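Side-chain contact in HpuA (Kingella denitrificans ATCC 33394, PDB 5EC6), which probably binds haemoglobin as an outer-membrane lipoprotein receptor, serving iron acquisition from the host: residues Lys56-Pro59 and Tyr60-Gly63. Numbering follows the deposited sequence.
Sequences KPSP and YIPG
The hydroxyl oxygen of Ser58 is gripped by two consecutive backbone amides. Ser58 OG accepts from Tyr60 N at 3.0 Å, closing an ST turn, and a second bond from Ile61 N to the same OG, also 3.0 Å and nearly as straight, extends it. The turn stands at the start of the loop joining the antiparallel strands 48-57 and 65-74. Serine suits the place because its short arm reaches both N-H groups when OG stands anti to its own backbone N (chi1 172°), on the side of the carbonyl carbon. Across the mouth of the turn, one water donates to both Ser58 O and Ile61 O, at 2.7 Å from the former, bridging two carbonyls. Pro59, at the corner, has a ring that restricts phi to a value suited to the bend, and this ring presents CB to the next side chain. Pro59 CB sits 3.6 Å from the centroid of the Tyr60 ring, only 8° off the normal, a CH-pi contact. Tyrosine offers a broad flat face for this, and its CG, set beside the backbone N, folds the ring back over the proline. Backbone hydrogen bonds between Ser58 and Leu64 and between Lys56 and Leu66 tie the base of the hairpin. On the far side of the serine oxygen from the proline ring, Ile61 CB comes to 3.8 Å from Ser58 OG.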
ATOM      1  N   LYS A  56       7.959  16.804  19.639  1.00 20.67           N
ATOM      2  CA  LYS A  56       9.356  17.051  19.302  1.00 22.73           C
ATOM      3  C   LYS A  56       9.650  18.536  19.514  1.00 22.22           C
ATOM      4  O   LYS A  56       8.779  19.342  19.334  1.00 19.73           O
ATOM      5  CB  LYS A  56       9.664  16.792  17.817  1.00 28.20           C
ATOM      6  CG  LYS A  56       9.202  15.456  17.292  1.00 37.01           C
ATOM      7  CD  LYS A  56       9.589  15.265  15.834  1.00 40.12           C
ATOM      8  CE  LYS A  56       9.664  13.790  15.487  1.00 45.13           C
ATOM      9  NZ  LYS A  56       9.464  13.588  14.029  1.00 50.36           N
ATOM     10  N   PRO A  57      10.897  18.871  19.856  1.00 21.67           N
ATOM     11  CA  PRO A  57      11.203  20.310  20.007  1.00 21.58           C
ATOM     12  C   PRO A  57      11.225  21.009  18.648  1.00 19.74           C
ATOM     13  O   PRO A  57      11.655  20.430  17.654  1.00 21.07           O
ATOM     14  CB  PRO A  57      12.616  20.309  20.593  1.00 23.53           C
ATOM     15  CG  PRO A  57      13.174  18.999  20.252  1.00 25.43           C
ATOM     16  CD  PRO A  57      12.036  18.022  20.219  1.00 23.19           C
ATOM     17  N   SER A  58      10.769  22.272  18.619  1.00 19.37           N
ATOM     18  CA  SER A  58      10.854  23.051  17.411  1.00 18.27           C
ATOM     19  C   SER A  58      12.356  23.254  17.040  1.00 17.00           C
ATOM     20  O   SER A  58      13.146  23.582  17.938  1.00 18.09           O
ATOM     21  CB  SER A  58      10.251  24.442  17.655  1.00 17.35           C
ATOM     22  OG  SER A  58      10.498  25.290  16.541  1.00 17.39           O
ATOM     23  N   PRO A  59      12.720  23.150  15.751  1.00 18.30           N
ATOM     24  CA  PRO A  59      14.055  23.562  15.307  1.00 18.60           C
ATOM     25  C   PRO A  59      14.292  25.044  15.330  1.00 17.67           C
ATOM     26  O   PRO A  59      15.446  25.438  15.103  1.00 18.53           O
ATOM     27  CB  PRO A  59      14.121  23.074  13.852  1.00 20.04           C
ATOM     28  CG  PRO A  59      13.076  22.018  13.754  1.00 21.15           C
ATOM     29  CD  PRO A  59      11.996  22.497  14.644  1.00 20.45           C
ATOM     30  N   TYR A  60      13.209  25.826  15.445  1.00 17.67           N
ATOM     31  CA  TYR A  60      13.239  27.276  15.132  1.00 17.34           C
ATOM     32  C   TYR A  60      12.898  28.187  16.266  1.00 18.77           C
ATOM     33  O   TYR A  60      13.434  29.308  16.357  1.00 18.14           O
ATOM     34  CB  TYR A  60      12.306  27.568  13.942  1.00 17.18           C
ATOM     35  CG  TYR A  60      12.614  26.649  12.796  1.00 17.72           C
ATOM     36  CD1 TYR A  60      13.860  26.693  12.157  1.00 19.55           C
ATOM     37  CD2 TYR A  60      11.691  25.687  12.392  1.00 19.53           C
ATOM     38  CE1 TYR A  60      14.156  25.831  11.122  1.00 20.70           C
ATOM     39  CE2 TYR A  60      11.979  24.817  11.370  1.00 21.27           C
ATOM     40  CZ  TYR A  60      13.220  24.888  10.749  1.00 21.55           C
ATOM     41  OH  TYR A  60      13.537  23.999   9.755  1.00 25.15           O
ATOM     42  N   ILE A  61      12.031  27.759  17.177  1.00 17.39           N
ATOM     43  CA  ILE A  61      11.504  28.607  18.254  1.00 17.21           C
ATOM     44  C   ILE A  61      11.901  28.008  19.610  1.00 18.06           C
ATOM     45  O   ILE A  61      11.516  26.872  19.950  1.00 17.52           O
ATOM     46  CB  ILE A  61       9.963  28.718  18.180  1.00 17.90           C
ATOM     47  CG1 ILE A  61       9.468  29.191  16.804  1.00 20.94           C
ATOM     48  CG2 ILE A  61       9.470  29.637  19.285  1.00 18.18           C
ATOM     49  CD1 ILE A  61      10.025  30.508  16.314  1.00 21.49           C
ATOM     50  N   PRO A  62      12.665  28.742  20.426  1.00 17.41           N
ATOM     51  CA  PRO A  62      13.087  28.205  21.691  1.00 17.28           C
ATOM     52  C   PRO A  62      11.941  27.757  22.573  1.00 18.21           C
ATOM     53  O   PRO A  62      10.953  28.435  22.706  1.00 18.18           O
ATOM     54  CB  PRO A  62      13.852  29.377  22.333  1.00 17.58           C
ATOM     55  CG  PRO A  62      14.295  30.221  21.168  1.00 17.97           C
ATOM     56  CD  PRO A  62      13.176  30.107  20.184  1.00 18.66           C
ATOM     57  N   GLY A  63      12.110  26.593  23.193  1.00 18.79           N
ATOM     58  CA  GLY A  63      11.154  26.113  24.157  1.00 20.59           C
ATOM     59  C   GLY A  63       9.852  25.540  23.579  1.00 21.08           C
ATOM     60  O   GLY A  63       9.044  24.986  24.331  1.00 22.21           O
TER
HETATM   61  O   HOH W   1      12.930  24.554  20.432  1.00 20.05           O